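Local coordinates for amidohydrolase (Thermotoga maritima, PDB 3OOQ), which probably acts as a hydrolase of the amidohydrolase family, perhaps with allantoinase activity, at residues 61-69 against 302-312; 118-126 against 156-164. All blocks are in the same frame, centred on the assembly; numbering follows the deposited sequence.

Interaction 1. Residues 61-69 against 302-312; sequences DAHSHIGLF and ALMCDHPVIPL
The His-307 ring is sandwiched: Ile-66 CD1 sits over one face, 4.2 Å from the centroid and only 16° off the normal, while CB of Pro-308 covers the opposite face toward the rim. At the ring edge, in plane, Leu-312 N donates to His-307 ND1 (2.8 Å), which makes ND1 an acceptor and ties the ring to its own turn. Water 4, also in plane, lies beside NE2 and donates to Phe-69 O. Pro-308, preceded by a cis peptide bond, lays CG over a face of the Phe-69 ring, 4.0 Å from its centroid, and Phe-277 of a second subunit packs on this proline. At the His-63 ring, Asp-306 OD1 comes to the edge near ND1, whereas the selenium of Met-304 (a selenomethionine) approaches obliquely, 3.5 Å from ND1; NE2 of this ring is hydrogen-bonded to Lys-151 NZ.

Asp-61 spends its two oxygens separately. OD2 receives Cys-305 N through its syn lone pair (3.0 Å, 168°), and OD1 takes His-63 N through its anti lone pair, closing an Asx turn. With CG anti to the backbone N (chi1 -162°), the carboxylate reaches the 304-305 backbone. Water 1 adds a bridge from OD2 to Leu-303 O. Further along, His-65 N donates a backbone hydrogen bond to His-307 O (2.9 Å), and His-65 NE2 lies 3.1 Å from Asp-306 OD1.

The closely set His-63, His-65 and Asp-306, where a strand end meets the loop after strand 301-303, are consistent with the HxH motif and the late aspartate of the amidohydrolase TIM barrel, residues that in relatives typically serve a metal centre at the barrel mouth.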
loop_
_atom_site.group_PDB
_atom_site.type_symbol
_atom_site.label_atom_id
_atom_site.label_comp_id
_atom_site.label_asym_id
_atom_site.label_seq_id
_atom_site.Cartn_x
_atom_site.Cartn_y
_atom_site.Cartn_z
ATOM N N ASP F 61 -24.590 -36.785 1.880
ATOM C CA ASP F 61 -23.982 -35.834 0.965
ATOM C C ASP F 61 -22.490 -36.069 0.882
ATOM O O ASP F 61 -21.764 -35.878 1.864
ATOM C CB ASP F 61 -24.254 -34.390 1.382
ATOM C CG ASP F 61 -24.032 -33.416 0.246
ATOM O OD1 ASP F 61 -22.973 -33.482 -0.406
ATOM O OD2 ASP F 61 -24.922 -32.587 -0.014
ATOM N N ALA F 62 -22.036 -36.483 -0.293
ATOM C CA ALA F 62 -20.636 -36.851 -0.461
ATOM C C ALA F 62 -19.623 -35.675 -0.468
ATOM O O ALA F 62 -18.431 -35.908 -0.489
ATOM C CB ALA F 62 -20.475 -37.698 -1.700
ATOM N N HIS F 63 -20.088 -34.426 -0.408
ATOM C CA HIS F 63 -19.165 -33.274 -0.460
ATOM C C HIS F 63 -19.825 -32.050 0.152
ATOM O O HIS F 63 -20.725 -31.462 -0.446
ATOM C CB HIS F 63 -18.735 -32.984 -1.906
ATOM C CG HIS F 63 -17.654 -31.951 -2.031
ATOM N ND1 HIS F 63 -17.864 -30.612 -1.754
ATOM C CD2 HIS F 63 -16.351 -32.061 -2.389
ATOM C CE1 HIS F 63 -16.745 -29.941 -1.960
ATOM N NE2 HIS F 63 -15.811 -30.794 -2.338
ATOM N N SER F 64 -19.365 -31.658 1.337
ATOM C CA SER F 64 -20.054 -30.608 2.081
ATOM C C SER F 64 -19.118 -29.722 2.885
ATOM O O SER F 64 -18.053 -30.161 3.335
ATOM C CB SER F 64 -21.062 -31.244 3.049
ATOM O OG SER F 64 -22.021 -30.293 3.456
ATOM N N HIS F 65 -19.556 -28.493 3.123
ATOM C CA HIS F 65 -18.851 -27.626 4.053
ATOM C C HIS F 65 -19.693 -27.259 5.278
ATOM O O HIS F 65 -19.334 -26.371 6.027
ATOM C CB HIS F 65 -18.294 -26.397 3.331
ATOM C CG HIS F 65 -17.641 -26.725 2.021
ATOM N ND1 HIS F 65 -16.461 -27.433 1.936
ATOM C CD2 HIS F 65 -18.026 -26.480 0.745
ATOM C CE1 HIS F 65 -16.128 -27.586 0.667
ATOM N NE2 HIS F 65 -17.061 -27.018 -0.080
ATOM N N ILE F 66 -20.789 -27.987 5.510
ATOM C CA ILE F 66 -21.596 -27.778 6.717
ATOM C C ILE F 66 -20.711 -27.884 7.955
ATOM O O ILE F 66 -19.769 -28.679 7.995
ATOM C CB ILE F 66 -22.819 -28.733 6.793
ATOM C CG1 ILE F 66 -23.817 -28.240 7.857
ATOM C CG2 ILE F 66 -22.372 -30.209 7.054
ATOM C CD1 ILE F 66 -25.261 -28.673 7.625
ATOM N N GLY F 67 -20.986 -27.057 8.954
ATOM C CA GLY F 67 -20.173 -27.034 10.158
ATOM C C GLY F 67 -18.871 -26.262 10.003
ATOM O O GLY F 67 -18.339 -25.752 10.994
ATOM N N LEU F 68 -18.348 -26.182 8.778
ATOM C CA LEU F 68 -17.123 -25.401 8.498
ATOM C C LEU F 68 -17.400 -23.921 8.245
ATOM O O LEU F 68 -16.610 -23.053 8.631
ATOM C CB LEU F 68 -16.361 -25.959 7.280
ATOM C CG LEU F 68 -15.611 -27.280 7.373
ATOM C CD1 LEU F 68 -14.793 -27.481 6.108
ATOM C CD2 LEU F 68 -14.671 -27.258 8.554
ATOM N N PHE F 69 -18.497 -23.659 7.548
ATOM C CA PHE F 69 -18.919 -22.321 7.193
ATOM C C PHE F 69 -20.218 -22.105 7.970
ATOM O O PHE F 69 -21.303 -22.340 7.449
ATOM C CB PHE F 69 -19.132 -22.296 5.672
ATOM C CG PHE F 69 -19.354 -20.935 5.083
ATOM C CD1 PHE F 69 -20.053 -19.950 5.774
ATOM C CD2 PHE F 69 -18.897 -20.653 3.792
ATOM C CE1 PHE F 69 -20.273 -18.687 5.213
ATOM C CE2 PHE F 69 -19.119 -19.398 3.216
ATOM C CZ PHE F 69 -19.809 -18.415 3.932
ATOM N N ALA F 302 -22.874 -39.232 -7.457
ATOM C CA ALA F 302 -23.657 -38.801 -6.306
ATOM C C ALA F 302 -24.013 -37.342 -6.522
ATOM O O ALA F 302 -23.373 -36.639 -7.322
ATOM C CB ALA F 302 -22.876 -38.940 -5.007
ATOM N N LEU F 303 -25.030 -36.894 -5.808
ATOM C CA LEU F 303 -25.453 -35.506 -5.874
ATOM C C LEU F 303 -25.143 -34.756 -4.574
ATOM O O LEU F 303 -25.583 -35.174 -3.492
ATOM C CB LEU F 303 -26.942 -35.419 -6.208
ATOM C CG LEU F 303 -27.592 -34.031 -6.306
ATOM C CD1 LEU F 303 -26.949 -33.155 -7.397
ATOM C CD2 LEU F 303 -29.094 -34.174 -6.539
HETATM N N MSE F 304 -24.418 -33.636 -4.700
HETATM C CA MSE F 304 -24.111 -32.749 -3.571
HETATM C C MSE F 304 -24.897 -31.443 -3.637
HETATM O O MSE F 304 -25.282 -30.995 -4.716
HETATM C CB MSE F 304 -22.607 -32.412 -3.519
HETATM C CG MSE F 304 -22.134 -31.463 -4.628
HETATM SE SE MSE F 304 -20.398 -30.680 -4.234
HETATM C CE MSE F 304 -19.293 -31.907 -5.312
ATOM N N CYS F 305 -25.095 -30.831 -2.470
ATOM C CA CYS F 305 -25.547 -29.448 -2.380
ATOM C C CYS F 305 -24.367 -28.483 -2.432
ATOM O O CYS F 305 -24.554 -27.279 -2.658
ATOM C CB CYS F 305 -26.304 -29.235 -1.064
ATOM S SG CYS F 305 -27.940 -29.989 -1.078
ATOM N N ASP F 306 -23.161 -29.014 -2.218
ATOM C CA ASP F 306 -21.968 -28.188 -1.941
ATOM C C ASP F 306 -22.281 -27.142 -0.865
ATOM O O ASP F 306 -21.851 -25.977 -0.958
ATOM C CB ASP F 306 -21.474 -27.493 -3.210
ATOM C CG ASP F 306 -20.040 -26.975 -3.087
ATOM O OD1 ASP F 306 -19.301 -27.406 -2.181
ATOM O OD2 ASP F 306 -19.656 -26.141 -3.921
ATOM N N HIS F 307 -23.020 -27.556 0.160
ATOM C CA HIS F 307 -23.435 -26.635 1.226
ATOM C C HIS F 307 -22.225 -25.812 1.688
ATOM O O HIS F 307 -21.197 -26.402 1.995
ATOM C CB HIS F 307 -24.040 -27.432 2.385
ATOM C CG HIS F 307 -24.460 -26.591 3.548
ATOM N ND1 HIS F 307 -25.783 -26.302 3.815
ATOM C CD2 HIS F 307 -23.736 -25.999 4.526
ATOM C CE1 HIS F 307 -25.854 -25.566 4.913
ATOM N NE2 HIS F 307 -24.626 -25.371 5.365
ATOM N N PRO F 308 -22.347 -24.459 1.788
ATOM C CA PRO F 308 -23.523 -23.578 1.748
ATOM C C PRO F 308 -24.045 -23.060 0.395
ATOM O O PRO F 308 -25.005 -22.291 0.382
ATOM C CB PRO F 308 -23.078 -22.391 2.609
ATOM C CG PRO F 308 -21.613 -22.271 2.296
ATOM C CD PRO F 308 -21.158 -23.722 2.271
ATOM N N VAL F 309 -23.461 -23.482 -0.719
ATOM C CA VAL F 309 -23.909 -22.994 -2.029
ATOM C C VAL F 309 -25.415 -23.244 -2.193
ATOM O O VAL F 309 -26.154 -22.341 -2.609
ATOM C CB VAL F 309 -23.084 -23.588 -3.194
ATOM C CG1 VAL F 309 -23.694 -23.192 -4.528
ATOM C CG2 VAL F 309 -21.605 -23.119 -3.105
ATOM N N ILE F 310 -25.840 -24.461 -1.842
ATOM C CA ILE F 310 -27.250 -24.804 -1.640
ATOM C C ILE F 310 -27.373 -25.353 -0.230
ATOM O O ILE F 310 -26.597 -26.224 0.164
ATOM C CB ILE F 310 -27.756 -25.876 -2.651
ATOM C CG1 ILE F 310 -27.542 -25.394 -4.099
ATOM C CG2 ILE F 310 -29.231 -26.247 -2.394
ATOM C CD1 ILE F 310 -27.522 -26.541 -5.105
ATOM N N PRO F 311 -28.327 -24.832 0.559
ATOM C CA PRO F 311 -28.388 -25.353 1.920
ATOM C C PRO F 311 -28.703 -26.853 1.899
ATOM O O PRO F 311 -29.519 -27.306 1.107
ATOM C CB PRO F 311 -29.528 -24.559 2.564
ATOM C CG PRO F 311 -29.619 -23.299 1.764
ATOM C CD PRO F 311 -29.222 -23.680 0.350
ATOM N N LEU F 312 -28.043 -27.595 2.779
ATOM C CA LEU F 312 -28.192 -29.017 2.868
ATOM C C LEU F 312 -29.640 -29.402 3.145
ATOM O O LEU F 312 -30.134 -30.406 2.610
ATOM C CB LEU F 312 -27.254 -29.550 3.951
ATOM C CG LEU F 312 -26.908 -31.032 3.947
ATOM C CD1 LEU F 312 -26.420 -31.506 2.578
ATOM C CD2 LEU F 312 -25.861 -31.281 5.006
HETATM O O HOH W 1 -27.212 -33.442 -1.796
HETATM O O HOH W 2 -24.097 -37.004 -2.179
HETATM O O HOH W 3 -23.109 -30.590 0.688
HETATM O O HOH W 4 -23.253 -24.174 7.611
#

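Interaction 2. Residues 118-126 against 156-164; sequences VPGSANPVG and ENPKRVYGE
Asn-123 OD1 and Tyr-162 OH meet at 2.5 Å on the tight side of this contact, with the tyrosine hydroxyl as donor. The hydroxyl stands 46° out of the amide carbonyl plane and therefore off the lone-pair directions. Tyr-162 OH also receives Asp-85 N, so two bonds fix the end of the ring. Along the ring edge, near its plane, Ala-122 O lies 3.5 Å from Tyr-162 CE2. The same carbonyl receives a CA-H...O contact from Pro-158 CA (3.2 Å). The rings of Pro-124 and Pro-158 run alongside one another, pointing opposite ways, with Pro-124 CD resting 3.7 Å from Pro-158 CB.

Loop and helix both belong to the TIM-barrel domain of the amidohydrolase family. The loop leaves strand 112-117 and enters strand 125-133, which runs antiparallel to both 112-117 and 143-153; it packs here against the first two turns of helix 156-164, which follows strand 143-153. Near the N-terminal end of this helix, Asn-157 ND2 donates to Ser-121 OG (2.7 Å, 162°), the hydroxyl lying close to the amide plane. Asn-157 CG is anti to its carbonyl carbon (chi1 -66°), which carries the amide out to the serine; its OD1 is taken by Lys-280.

The packing is looser at Val-161, which is partly exposed: CG2 approaches Ala-122 CB only to 4.1 Å. Beyond it, Arg-160 and Glu-164 are exposed and form a long salt bridge with each other (NH1 to OE1, 3.7 Å). Lys-159, directed away from the loop, is by contrast buried at a subunit interface, its NZ salt-bridged to Asp-79 of a third subunit.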
loop_
_atom_site.group_PDB
_atom_site.type_symbol
_atom_site.label_atom_id
_atom_site.label_comp_id
_atom_site.label_asym_id
_atom_site.label_seq_id
_atom_site.Cartn_x
_atom_site.Cartn_y
_atom_site.Cartn_z
ATOM N N VAL F 118 -15.321 -31.378 4.043
ATOM C CA VAL F 118 -14.111 -31.263 3.239
ATOM C C VAL F 118 -13.715 -29.765 3.139
ATOM O O VAL F 118 -14.593 -28.893 3.169
ATOM C CB VAL F 118 -14.369 -31.943 1.863
ATOM C CG1 VAL F 118 -15.438 -31.200 1.046
ATOM C CG2 VAL F 118 -13.123 -32.145 1.063
ATOM N N PRO F 119 -12.405 -29.461 3.039
ATOM C CA PRO F 119 -12.047 -28.090 2.683
ATOM C C PRO F 119 -12.624 -27.694 1.306
ATOM O O PRO F 119 -13.029 -28.564 0.504
ATOM C CB PRO F 119 -10.512 -28.122 2.621
ATOM C CG PRO F 119 -10.087 -29.304 3.418
ATOM C CD PRO F 119 -11.212 -30.315 3.239
ATOM N N GLY F 120 -12.674 -26.388 1.049
ATOM C CA GLY F 120 -13.130 -25.847 -0.226
ATOM C C GLY F 120 -12.076 -25.938 -1.334
ATOM O O GLY F 120 -11.176 -26.791 -1.306
ATOM N N SER F 121 -12.186 -25.047 -2.308
ATOM C CA SER F 121 -11.439 -25.183 -3.550
ATOM C C SER F 121 -10.453 -24.027 -3.785
ATOM O O SER F 121 -10.052 -23.752 -4.915
ATOM C CB SER F 121 -12.426 -25.267 -4.701
ATOM O OG SER F 121 -13.209 -24.084 -4.764
ATOM N N ALA F 122 -10.067 -23.353 -2.709
ATOM C CA ALA F 122 -9.073 -22.290 -2.804
ATOM C C ALA F 122 -7.701 -22.830 -3.179
ATOM O O ALA F 122 -6.974 -22.193 -3.954
ATOM C CB ALA F 122 -8.994 -21.523 -1.481
ATOM N N ASN F 123 -7.332 -23.982 -2.614
ATOM C CA ASN F 123 -5.968 -24.495 -2.753
ATOM C C ASN F 123 -5.822 -25.626 -3.749
ATOM O O ASN F 123 -6.662 -26.525 -3.760
ATOM C CB ASN F 123 -5.437 -25.001 -1.420
ATOM C CG ASN F 123 -5.320 -23.908 -0.381
ATOM O OD1 ASN F 123 -5.460 -22.734 -0.691
ATOM N ND2 ASN F 123 -5.063 -24.297 0.859
ATOM N N PRO F 124 -4.737 -25.598 -4.559
ATOM C CA PRO F 124 -4.392 -26.770 -5.369
ATOM C C PRO F 124 -4.469 -28.051 -4.526
ATOM O O PRO F 124 -5.066 -29.030 -4.977
ATOM C CB PRO F 124 -2.976 -26.453 -5.849
ATOM C CG PRO F 124 -3.004 -24.927 -6.063
ATOM C CD PRO F 124 -3.907 -24.422 -4.907
ATOM N N VAL F 125 -3.899 -28.022 -3.316
ATOM C CA VAL F 125 -4.020 -29.118 -2.339
ATOM C C VAL F 125 -4.570 -28.526 -1.048
ATOM O O VAL F 125 -3.867 -27.802 -0.341
ATOM C CB VAL F 125 -2.671 -29.850 -2.069
ATOM C CG1 VAL F 125 -2.901 -31.099 -1.186
ATOM C CG2 VAL F 125 -1.990 -30.283 -3.386
ATOM N N GLY F 126 -5.827 -28.832 -0.743
ATOM C CA GLY F 126 -6.560 -28.127 0.314
ATOM C C GLY F 126 -6.593 -28.721 1.728
ATOM O O GLY F 126 -6.712 -27.978 2.705
ATOM N N GLU F 156 -10.577 -22.274 -12.149
ATOM C CA GLU F 156 -10.496 -20.830 -11.851
ATOM C C GLU F 156 -10.158 -20.509 -10.406
ATOM O O GLU F 156 -9.380 -19.586 -10.153
ATOM C CB GLU F 156 -11.799 -20.105 -12.232
ATOM C CG GLU F 156 -12.115 -20.095 -13.741
ATOM C CD GLU F 156 -13.437 -19.406 -14.063
ATOM O OE1 GLU F 156 -13.830 -18.482 -13.322
ATOM O OE2 GLU F 156 -14.088 -19.771 -15.064
ATOM N N ASN F 157 -10.724 -21.271 -9.460
ATOM C CA ASN F 157 -10.616 -20.923 -8.033
ATOM C C ASN F 157 -9.170 -20.849 -7.529
ATOM O O ASN F 157 -8.751 -19.794 -7.064
ATOM C CB ASN F 157 -11.522 -21.818 -7.132
ATOM C CG ASN F 157 -13.011 -21.601 -7.384
ATOM O OD1 ASN F 157 -13.397 -20.721 -8.139
ATOM N ND2 ASN F 157 -13.855 -22.429 -6.758
ATOM N N PRO F 158 -8.384 -21.945 -7.655
ATOM C CA PRO F 158 -7.005 -21.853 -7.135
ATOM C C PRO F 158 -6.112 -20.787 -7.810
ATOM O O PRO F 158 -5.336 -20.130 -7.124
ATOM C CB PRO F 158 -6.431 -23.263 -7.368
ATOM C CG PRO F 158 -7.314 -23.872 -8.463
ATOM C CD PRO F 158 -8.685 -23.296 -8.188
ATOM N N LYS F 159 -6.221 -20.614 -9.125
ATOM C CA LYS F 159 -5.431 -19.588 -9.793
ATOM C C LYS F 159 -5.897 -18.138 -9.513
ATOM O O LYS F 159 -5.080 -17.227 -9.588
ATOM C CB LYS F 159 -5.330 -19.851 -11.306
ATOM C CG LYS F 159 -6.624 -19.648 -12.102
ATOM C CD LYS F 159 -6.347 -19.680 -13.638
ATOM C CE LYS F 159 -7.631 -19.444 -14.455
ATOM N NZ LYS F 159 -7.297 -19.030 -15.853
ATOM N N ARG F 160 -7.187 -17.933 -9.219
ATOM C CA ARG F 160 -7.690 -16.617 -8.791
ATOM C C ARG F 160 -7.153 -16.290 -7.392
ATOM O O ARG F 160 -6.591 -15.214 -7.185
ATOM C CB ARG F 160 -9.225 -16.540 -8.792
ATOM C CG ARG F 160 -9.783 -15.218 -8.216
ATOM C CD ARG F 160 -11.306 -15.234 -7.992
ATOM N NE ARG F 160 -11.739 -16.331 -7.108
ATOM C CZ ARG F 160 -11.736 -16.301 -5.763
ATOM N NH1 ARG F 160 -11.320 -15.217 -5.093
ATOM N NH2 ARG F 160 -12.155 -17.372 -5.083
ATOM N N VAL F 161 -7.324 -17.222 -6.447
ATOM C CA VAL F 161 -6.822 -17.029 -5.067
ATOM C C VAL F 161 -5.310 -16.735 -5.003
ATOM O O VAL F 161 -4.869 -15.753 -4.357
ATOM C CB VAL F 161 -7.180 -18.210 -4.125
ATOM C CG1 VAL F 161 -6.401 -18.114 -2.820
ATOM C CG2 VAL F 161 -8.678 -18.224 -3.822
ATOM N N TYR F 162 -4.506 -17.553 -5.674
ATOM C CA TYR F 162 -3.066 -17.311 -5.591
ATOM C C TYR F 162 -2.580 -16.204 -6.533
ATOM O O TYR F 162 -1.661 -15.449 -6.190
ATOM C CB TYR F 162 -2.245 -18.629 -5.551
ATOM C CG TYR F 162 -2.569 -19.302 -4.240
ATOM C CD1 TYR F 162 -1.901 -18.932 -3.055
ATOM C CD2 TYR F 162 -3.652 -20.199 -4.139
ATOM C CE1 TYR F 162 -2.265 -19.478 -1.817
ATOM C CE2 TYR F 162 -4.004 -20.752 -2.913
ATOM C CZ TYR F 162 -3.309 -20.392 -1.753
ATOM O OH TYR F 162 -3.684 -20.930 -0.525
ATOM N N GLY F 163 -3.245 -16.068 -7.685
ATOM C CA GLY F 163 -2.962 -14.955 -8.601
ATOM C C GLY F 163 -3.198 -13.613 -7.911
ATOM O O GLY F 163 -2.379 -12.712 -8.024
ATOM N N GLU F 164 -4.288 -13.487 -7.161
ATOM C CA GLU F 164 -4.526 -12.260 -6.355
ATOM C C GLU F 164 -3.432 -12.047 -5.281
ATOM O O GLU F 164 -3.093 -10.912 -4.967
ATOM C CB GLU F 164 -5.933 -12.243 -5.726
ATOM C CG GLU F 164 -7.083 -11.827 -6.700
ATOM C CD GLU F 164 -8.517 -12.166 -6.185
ATOM O OE1 GLU F 164 -8.658 -12.662 -5.031
ATOM O OE2 GLU F 164 -9.505 -11.936 -6.936
#

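In the fold
Both contacts are buried and reach the same mixed sheet (12 of 15 touching residues buried against 5 of 8, none exposed), interaction 2 lying farther out, its centre about 19 Å from the chain centre against about 8 Å for interaction 1. They meet directly through two probable hydrogen bonds, His-65 ND1 to Val-118 O (2.7 Å) and Ser-64 O to Val-118 N (3.1 Å). Along the chain, interaction 2 is nested within the loop closed by interaction 1. Interaction 1 buries 669 Å² and depends on a carboxylate, imidazoles and ordered waters; interaction 2 buries 320 Å² through prolines and neutral side-chain hydrogen bonds, with Arg-160 and Glu-164 exposed, and Lys-159 paired across a subunit interface.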